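Local coordinates for protein xyloglucan-specific endo-beta-1,4-glucanase BoGH5A (Bacteroides ovatus, PDB 3ZMR) that cuts the beta-1,4-glucan backbone of xyloglucan at internal linkages, with retention of configuration, to release xyloglucan oligosaccharides, at residues H336-Y341 with I393-P398; Y341-M346 with K414-Y419; A376-L381 with N430-L435. All coordinates share one frame; numbering follows the deposited sequence.

Contact 1: residues H336-Y341 with I393-P398. With BGC (beta-D-glucopyranose), chain C; GLC (alpha-D-glucopyranose), chain L.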
# COMPACT_ATOMS: atom_id res chain seq x y z
N HIS A 336 3.46 5.15 -5.49
CA HIS A 336 3.11 6.30 -6.29
C HIS A 336 4.34 6.72 -7.06
O HIS A 336 5.46 6.40 -6.65
CB HIS A 336 2.56 7.43 -5.42
CG HIS A 336 1.30 7.09 -4.68
ND1 HIS A 336 0.78 7.88 -3.68
CD2 HIS A 336 0.46 6.04 -4.81
CE1 HIS A 336 -0.33 7.32 -3.23
NE2 HIS A 336 -0.53 6.20 -3.88
N TYR A 337 4.16 7.47 -8.14
CA TYR A 337 5.32 7.80 -9.00
C TYR A 337 5.12 9.19 -9.59
O TYR A 337 4.25 9.40 -10.44
CB TYR A 337 5.52 6.77 -10.12
CG TYR A 337 6.82 7.00 -10.85
CD1 TYR A 337 8.04 6.66 -10.26
CD2 TYR A 337 6.84 7.62 -12.09
CE1 TYR A 337 9.23 6.92 -10.91
CE2 TYR A 337 8.02 7.87 -12.76
CZ TYR A 337 9.22 7.51 -12.16
OH TYR A 337 10.42 7.76 -12.80
N TYR A 338 5.96 10.11 -9.14
CA TYR A 338 5.91 11.51 -9.58
C TYR A 338 7.29 12.06 -10.02
O TYR A 338 7.46 13.26 -10.16
CB TYR A 338 5.33 12.39 -8.48
CG TYR A 338 3.84 12.25 -8.26
CD1 TYR A 338 2.94 12.73 -9.19
CD2 TYR A 338 3.34 11.65 -7.11
CE1 TYR A 338 1.58 12.65 -8.96
CE2 TYR A 338 1.98 11.57 -6.88
CZ TYR A 338 1.10 12.08 -7.80
OH TYR A 338 -0.27 12.07 -7.59
N ASP A 339 8.26 11.19 -10.26
CA ASP A 339 9.56 11.65 -10.72
C ASP A 339 9.44 12.06 -12.18
O ASP A 339 8.78 11.41 -12.97
CB ASP A 339 10.64 10.54 -10.61
CG ASP A 339 10.90 10.07 -9.18
OD1 ASP A 339 10.54 10.78 -8.22
OD2 ASP A 339 11.51 8.97 -9.06
N PRO A 340 10.14 13.15 -12.58
CA PRO A 340 10.86 14.07 -11.74
C PRO A 340 9.92 15.13 -11.15
O PRO A 340 9.09 15.74 -11.87
CB PRO A 340 11.85 14.73 -12.71
CG PRO A 340 11.19 14.67 -14.05
CD PRO A 340 10.17 13.54 -14.00
N TYR A 341 10.04 15.30 -9.84
CA TYR A 341 9.15 16.17 -9.07
C TYR A 341 9.09 17.62 -9.61
O TYR A 341 8.02 18.22 -9.65
CB TYR A 341 9.63 16.19 -7.61
CG TYR A 341 8.90 17.16 -6.73
CD1 TYR A 341 7.66 16.85 -6.20
CD2 TYR A 341 9.46 18.40 -6.42
CE1 TYR A 341 6.99 17.75 -5.38
CE2 TYR A 341 8.81 19.30 -5.59
CZ TYR A 341 7.57 18.97 -5.08
OH TYR A 341 6.91 19.87 -4.28
N ILE A 393 0.52 1.33 -9.46
CA ILE A 393 1.04 2.69 -9.37
C ILE A 393 -0.20 3.55 -9.14
O ILE A 393 -0.92 3.95 -10.06
CB ILE A 393 1.86 3.11 -10.62
CG1 ILE A 393 3.06 2.15 -10.81
CG2 ILE A 393 2.30 4.58 -10.57
CD1 ILE A 393 4.02 2.08 -9.65
N GLY A 394 -0.47 3.77 -7.86
CA GLY A 394 -1.77 4.31 -7.44
C GLY A 394 -2.02 5.75 -7.81
O GLY A 394 -3.18 6.18 -7.87
N GLU A 395 -0.92 6.49 -8.05
CA GLU A 395 -0.96 7.84 -8.55
C GLU A 395 0.26 8.09 -9.42
O GLU A 395 1.36 7.71 -9.06
CB GLU A 395 -0.95 8.88 -7.42
CG GLU A 395 -2.04 8.76 -6.39
CD GLU A 395 -1.93 9.79 -5.28
OE1 GLU A 395 -1.21 10.81 -5.45
OE2 GLU A 395 -2.56 9.56 -4.20
N TYR A 396 0.03 8.76 -10.55
CA TYR A 396 1.09 9.37 -11.36
C TYR A 396 0.42 10.53 -12.10
O TYR A 396 -0.80 10.54 -12.28
CB TYR A 396 1.77 8.37 -12.35
CG TYR A 396 0.89 8.07 -13.50
CD1 TYR A 396 -0.16 7.14 -13.41
CD2 TYR A 396 1.04 8.74 -14.73
CE1 TYR A 396 -1.03 6.92 -14.47
CE2 TYR A 396 0.16 8.56 -15.77
CZ TYR A 396 -0.87 7.64 -15.66
OH TYR A 396 -1.77 7.44 -16.70
N GLY A 397 1.23 11.44 -12.63
CA GLY A 397 0.74 12.44 -13.57
C GLY A 397 1.27 13.84 -13.30
O GLY A 397 1.56 14.20 -12.16
N PRO A 398 1.44 14.62 -14.38
CA PRO A 398 1.92 15.98 -14.23
C PRO A 398 0.79 17.02 -14.14
O PRO A 398 -0.27 16.88 -14.79
CB PRO A 398 2.68 16.19 -15.54
CG PRO A 398 1.89 15.41 -16.53
CD PRO A 398 1.30 14.24 -15.80
C2 BGC C . -0.85 12.16 -2.32
C3 BGC C . -1.86 13.10 -3.01
C4 BGC C . -1.20 14.37 -3.54
C5 BGC C . -0.04 13.87 -4.41
C6 BGC C . 0.67 15.03 -5.09
C1 BGC C . 0.47 11.91 -3.06
O2 BGC C . -1.48 10.91 -2.07
O3 BGC C . -2.89 13.44 -2.06
O4 BGC C . -2.18 15.19 -4.24
O5 BGC C . 0.92 13.14 -3.63
O6 BGC C . 0.93 16.02 -4.07
C1 GLC L . 0.23 12.10 -3.44
C2 GLC L . -0.94 12.27 -2.49
C3 GLC L . -2.02 13.19 -3.06
C4 GLC L . -1.32 14.50 -3.46
C5 GLC L . -0.07 14.22 -4.30
C6 GLC L . 0.67 15.47 -4.76
O2 GLC L . -1.44 10.99 -2.17
O3 GLC L . -3.12 13.37 -2.14
O4 GLC L . -2.26 15.22 -4.21
O5 GLC L . 0.81 13.37 -3.61
O6 GLC L . 0.13 15.83 -6.02
O HOH W 1 4.01 11.19 -12.39
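His336 and Glu395 stack at the ends of neighbouring parallel strands of a (beta/alpha)8 barrel, strands 331-337 and 391-396. Glu395 is the inferred nucleophile of this family 5 glycosidase. The tight part is its side chain over the histidine. Glu395 CG lies 3.8 Å from the centroid of the His336 ring and 6° off its normal, a CH-pi contact. The carboxylate is turned only 23° from the ring plane. The extended chain lays the carboxylate over the rim of the ring near CE1, with OE2 turned to the sugar. His336 is fixed in rotation by bonds to Glu262 and Glu334. Between the backbones, Tyr337 N donates to Glu395 O at 3.0 Å.

The looser side lies past this bond, toward Gly397. Here Tyr337 O and Gly397 N do not bond directly. A water joins them, 2.7 Å from Tyr337 O. Tyr338 is partly exposed, with Gly397 O at its ring edge. On the pocket side, Glu395 OE2 is 2.7 Å from O2 of the bound glucose, in both anomers modelled, and forms a salt bridge with Arg172. The other carboxylate oxygen, Glu395 OE1, uses its anti lone pair to accept from Tyr338 OH at 2.7 Å.

Contact 2: residues Y341-M346 with K414-Y419. With GLC (alpha-D-glucopyranose), chain L.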
# COMPACT_ATOMS: atom_id res chain seq x y z
N TYR A 341 10.04 15.30 -9.84
CA TYR A 341 9.15 16.17 -9.07
C TYR A 341 9.09 17.62 -9.61
O TYR A 341 8.02 18.22 -9.65
CB TYR A 341 9.63 16.19 -7.61
CG TYR A 341 8.90 17.16 -6.73
CD1 TYR A 341 7.66 16.85 -6.20
CD2 TYR A 341 9.46 18.40 -6.42
CE1 TYR A 341 6.99 17.75 -5.38
CE2 TYR A 341 8.81 19.30 -5.59
CZ TYR A 341 7.57 18.97 -5.08
OH TYR A 341 6.91 19.87 -4.28
N ASP A 342 10.23 18.15 -10.04
CA ASP A 342 10.27 19.53 -10.52
C ASP A 342 9.52 19.77 -11.85
O ASP A 342 9.20 20.90 -12.17
CB ASP A 342 11.69 20.14 -10.52
CG ASP A 342 12.65 19.45 -11.44
OD1 ASP A 342 12.30 18.44 -12.09
OD2 ASP A 342 13.79 19.96 -11.54
N PHE A 343 9.24 18.69 -12.56
CA PHE A 343 8.35 18.73 -13.71
C PHE A 343 6.89 18.44 -13.34
O PHE A 343 5.97 19.21 -13.65
CB PHE A 343 8.83 17.74 -14.79
CG PHE A 343 7.87 17.58 -15.94
CD1 PHE A 343 7.68 18.59 -16.87
CD2 PHE A 343 7.14 16.41 -16.09
CE1 PHE A 343 6.79 18.43 -17.90
CE2 PHE A 343 6.25 16.25 -17.13
CZ PHE A 343 6.06 17.26 -18.03
N THR A 344 6.66 17.34 -12.62
CA THR A 344 5.30 16.85 -12.43
C THR A 344 4.44 17.72 -11.51
O THR A 344 3.34 18.11 -11.90
CB THR A 344 5.25 15.42 -11.90
OG1 THR A 344 5.97 15.35 -10.67
CG2 THR A 344 5.82 14.45 -12.95
N ILE A 345 4.90 17.96 -10.28
CA ILE A 345 4.03 18.50 -9.23
C ILE A 345 4.64 19.63 -8.38
O ILE A 345 3.97 20.18 -7.50
CB ILE A 345 3.44 17.39 -8.34
CG1 ILE A 345 4.54 16.60 -7.66
CG2 ILE A 345 2.52 16.44 -9.12
CD1 ILE A 345 3.99 15.70 -6.57
N MET A 346 5.86 20.03 -8.69
CA MET A 346 6.46 21.19 -7.97
C MET A 346 5.56 22.41 -8.23
O MET A 346 5.11 22.62 -9.37
CB MET A 346 7.86 21.47 -8.46
CG MET A 346 8.46 22.78 -7.94
SD MET A 346 10.17 23.01 -8.47
CE MET A 346 11.01 21.97 -7.28
N LYS A 414 2.81 19.42 -24.85
CA LYS A 414 3.40 18.26 -25.52
C LYS A 414 4.19 17.41 -24.54
O LYS A 414 4.05 16.18 -24.52
CB LYS A 414 4.31 18.68 -26.69
CG LYS A 414 5.01 17.51 -27.39
CD LYS A 414 5.88 17.91 -28.57
CE LYS A 414 6.13 16.72 -29.49
NZ LYS A 414 6.92 15.66 -28.80
N SER A 415 4.99 18.05 -23.70
CA SER A 415 5.82 17.38 -22.72
C SER A 415 4.94 16.55 -21.79
O SER A 415 5.31 15.43 -21.44
CB SER A 415 6.60 18.40 -21.90
OG SER A 415 7.70 18.93 -22.64
N ARG A 416 3.85 17.12 -21.31
CA ARG A 416 2.94 16.38 -20.40
C ARG A 416 2.49 15.10 -21.07
O ARG A 416 2.48 14.01 -20.47
CB ARG A 416 1.69 17.15 -20.00
CG ARG A 416 1.95 18.41 -19.21
CD ARG A 416 0.62 19.06 -18.89
NE ARG A 416 -0.16 18.28 -17.92
CZ ARG A 416 -1.21 17.50 -18.21
NH1 ARG A 416 -1.68 17.38 -19.45
NH2 ARG A 416 -1.78 16.81 -17.22
N ASN A 417 2.05 15.20 -22.31
CA ASN A 417 1.52 14.03 -23.02
C ASN A 417 2.59 13.00 -23.38
O ASN A 417 2.36 11.79 -23.29
CB ASN A 417 0.66 14.47 -24.20
CG ASN A 417 -0.61 15.15 -23.73
OD1 ASN A 417 -1.15 14.81 -22.65
ND2 ASN A 417 -1.07 16.12 -24.49
N ASP A 418 3.79 13.46 -23.70
CA ASP A 418 4.94 12.57 -23.95
C ASP A 418 5.25 11.80 -22.65
O ASP A 418 5.49 10.59 -22.66
CB ASP A 418 6.17 13.38 -24.41
CG ASP A 418 6.04 13.92 -25.82
OD1 ASP A 418 5.09 13.51 -26.58
OD2 ASP A 418 6.90 14.75 -26.17
N TYR A 419 5.26 12.52 -21.54
CA TYR A 419 5.56 11.97 -20.22
C TYR A 419 4.51 10.91 -19.81
O TYR A 419 4.84 9.80 -19.40
CB TYR A 419 5.62 13.09 -19.16
CG TYR A 419 5.81 12.59 -17.75
CD1 TYR A 419 7.06 12.33 -17.25
CD2 TYR A 419 4.71 12.35 -16.94
CE1 TYR A 419 7.25 11.84 -15.99
CE2 TYR A 419 4.88 11.90 -15.64
CZ TYR A 419 6.16 11.64 -15.16
OH TYR A 419 6.33 11.12 -13.88
C1 GLC L . 0.23 12.10 -3.44
C2 GLC L . -0.94 12.27 -2.49
C3 GLC L . -2.02 13.19 -3.06
C4 GLC L . -1.32 14.50 -3.46
C5 GLC L . -0.07 14.22 -4.30
C6 GLC L . 0.67 15.47 -4.76
O2 GLC L . -1.44 10.99 -2.17
O3 GLC L . -3.12 13.37 -2.14
O4 GLC L . -2.26 15.22 -4.21
O5 GLC L . 0.81 13.37 -3.61
O6 GLC L . 0.13 15.83 -6.02
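Phe343 and Tyr419 form an aromatic pair between the short helix 341-344 and the long barrel helix 406-429. The pair is edge-to-face. The edge of Phe343 points at the face of Tyr419, with centroids 5.4 Å apart and planes at 60°. Phe343 CE2 is the closest atom, 3.7 Å from Tyr419 CG at the root of the tyrosine ring. The two side chains run antiparallel. Phe343 has CG anti to its backbone N (chi1 173°), and this sends the ring out from its short helix to the long one.

Other van der Waals contacts extend the pair. Phe343 CE1 lies 4.0 Å from Ser415 CB, and Arg416 N lies at the edge of the Phe343 ring, nearest CZ. Thr344 CG2 packs 3.5 Å from Tyr419 OH, its side chain crossing the tyrosine at about a right angle.

No hydrogen bond crosses between 341-346 and 414-419. The polar groups find partners elsewhere. Tyr419 OH bonds Asp339 O, and Thr344 OG1 bonds Tyr338 O, so both tie to the loop after strand 331-337. Arg416 reaches Pro398 O, Thr399 O and Ser458. Within the long helix, Lys414 NZ makes a salt bridge with Asp418 OD2 at 2.8 Å, one turn on.

On the ligand side, Ile345 CD1 lies 3.8 Å from C6 of the glucose. The chemistry implies that the direct contact between the two segments is packing without hydrogen bonds. Their polar bonds instead hold the adjoining loops, one of which carries pocket residue Tyr338.

Contact 3: residues A376-L381 with N430-L435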
# COMPACT_ATOMS: atom_id res chain seq x y z
N ALA A 376 14.42 2.68 -15.33
CA ALA A 376 15.18 2.03 -14.25
C ALA A 376 14.34 1.91 -12.99
O ALA A 376 14.31 0.86 -12.33
CB ALA A 376 16.45 2.80 -13.95
N THR A 377 13.67 2.99 -12.62
CA THR A 377 12.90 2.94 -11.37
C THR A 377 11.69 2.00 -11.46
O THR A 377 11.47 1.12 -10.60
CB THR A 377 12.44 4.34 -10.97
OG1 THR A 377 13.60 5.14 -10.72
CG2 THR A 377 11.51 4.28 -9.72
N LEU A 378 10.91 2.12 -12.52
CA LEU A 378 9.70 1.30 -12.63
C LEU A 378 10.05 -0.18 -12.86
O LEU A 378 9.40 -1.08 -12.29
CB LEU A 378 8.75 1.84 -13.68
CG LEU A 378 8.10 3.19 -13.34
CD1 LEU A 378 7.22 3.66 -14.50
CD2 LEU A 378 7.32 3.10 -12.01
N SER A 379 11.13 -0.47 -13.59
CA SER A 379 11.57 -1.86 -13.80
C SER A 379 12.11 -2.51 -12.53
O SER A 379 12.10 -3.74 -12.41
CB SER A 379 12.57 -1.97 -14.94
OG SER A 379 13.83 -1.50 -14.59
N SER A 380 12.57 -1.72 -11.56
CA SER A 380 13.07 -2.25 -10.28
C SER A 380 11.96 -2.99 -9.49
O SER A 380 12.23 -3.81 -8.64
CB SER A 380 13.75 -1.15 -9.43
OG SER A 380 12.80 -0.29 -8.81
N LEU A 381 10.71 -2.70 -9.83
CA LEU A 381 9.54 -3.38 -9.25
C LEU A 381 9.33 -4.80 -9.75
O LEU A 381 8.47 -5.53 -9.24
CB LEU A 381 8.28 -2.54 -9.46
CG LEU A 381 8.28 -1.21 -8.68
CD1 LEU A 381 7.21 -0.30 -9.28
CD2 LEU A 381 8.03 -1.49 -7.21
N ASN A 430 6.15 -3.51 -17.63
CA ASN A 430 6.55 -4.07 -16.34
C ASN A 430 5.39 -4.70 -15.55
O ASN A 430 5.57 -5.09 -14.38
CB ASN A 430 7.27 -2.99 -15.53
CG ASN A 430 8.68 -2.80 -16.01
OD1 ASN A 430 9.52 -3.65 -15.76
ND2 ASN A 430 8.94 -1.72 -16.75
N LYS A 431 4.24 -4.81 -16.20
CA LYS A 431 3.04 -5.44 -15.63
C LYS A 431 2.47 -4.69 -14.42
O LYS A 431 1.83 -5.29 -13.56
CB LYS A 431 3.28 -6.93 -15.33
CG LYS A 431 3.77 -7.73 -16.55
CD LYS A 431 3.75 -9.23 -16.26
CE LYS A 431 4.14 -10.09 -17.46
NZ LYS A 431 5.46 -9.66 -18.00
N LEU A 432 2.73 -3.38 -14.35
CA LEU A 432 2.22 -2.49 -13.29
C LEU A 432 0.92 -1.85 -13.75
O LEU A 432 0.73 -1.59 -14.95
CB LEU A 432 3.24 -1.38 -12.98
CG LEU A 432 4.71 -1.80 -12.94
CD1 LEU A 432 5.55 -0.56 -12.73
CD2 LEU A 432 4.98 -2.85 -11.88
N VAL A 433 0.02 -1.60 -12.82
CA VAL A 433 -1.27 -0.98 -13.13
C VAL A 433 -1.23 0.53 -12.85
O VAL A 433 -1.11 0.92 -11.69
CB VAL A 433 -2.41 -1.58 -12.26
CG1 VAL A 433 -3.74 -0.92 -12.56
CG2 VAL A 433 -2.49 -3.09 -12.45
N PRO A 434 -1.32 1.36 -13.90
CA PRO A 434 -1.12 2.81 -13.70
C PRO A 434 -2.44 3.57 -13.51
O PRO A 434 -3.32 3.46 -14.36
CB PRO A 434 -0.46 3.23 -15.00
CG PRO A 434 -1.09 2.36 -16.02
CD PRO A 434 -1.29 1.02 -15.34
N LEU A 435 -2.55 4.31 -12.41
CA LEU A 435 -3.74 5.13 -12.10
C LEU A 435 -3.38 6.63 -12.07
O LEU A 435 -2.60 7.08 -11.26
CB LEU A 435 -4.38 4.71 -10.78
CG LEU A 435 -4.59 3.22 -10.53
CD1 LEU A 435 -5.27 3.04 -9.18
CD2 LEU A 435 -5.40 2.62 -11.64
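Leu432 and Asn430 meet the end of helix 371-379 at two neighbouring points, one between leucines, the other an amide packed on backbone.

Leu432 makes the first. Its CD1 lies 3.8 Å from Leu381 CD1 and 4.1 Å from Leu378 CB. It crosses Leu381 at about a right angle and Leu378 more obliquely. With chi1 at -41° and chi2 extended (176°), CD1 reaches both leucines, and CD2 comes near Leu381 CB. Cys427 and Val391 also touch this leucine, so it is buried between helix 406-429, strand 391-396 and helix 371-379.

Asn430 lays its amide against the backbone of Ser379. Its CG stands anti to the carbonyl carbon (chi1 -77°), which brings the amide there. Asn430 OD1 is 3.4 Å from Ser379 CA and 3.6 Å from Ser379 CB. These are packing contacts, not hydrogen bonds. The amide nitrogen turns back to the preceding helix 406-429 and bonds Thr426 O, which steadies the rotation of the group. It also makes a weak hydrogen bond to Glu375 OE1 of helix 371-379. With an alanine here, Thr426 O would probably lose its amide donor and a gap would open beside Ser379.

The serines face other ways. Ser379 OG sits between its own backbone N and carbonyl carbon, and from there it bonds Glu375 O. Ser380 OG likewise folds back and donates to Thr377 O at 2.6 Å. Both hydroxyls thus bond carbonyls three or four residues earlier.

Lys431, with positive phi, is the C-prime residue of a Schellman motif. Leu432 N bonds Cys427 O, and Lys431 N bonds Val428 O. The motif ends helix 406-429 and turns the chain into strand 433-436. This completes a beta-alpha-beta crossover of the (beta/alpha)8 barrel.

In the fold
All three contacts are largely buried and belong to one barrel, but they lie in different places relative to the sugar. Contact 1 joins two barrel strands at the active site, and its chemistry is mostly polar. Contact 2 lies further out, where an aromatic pair packs two helices. Two side-chain hydroxyls of contact 2 tie it to the loop of contact 1. Contact 3 lies away from the sugar, and partly exposed Ser379 and Asn430 lie beside its leucines. It meets contact 1 in the sheet, where Ile393 pairs with Val433 and Leu435. Contacts 2 and 3 do not touch, although helix 406-429 runs from one to the other.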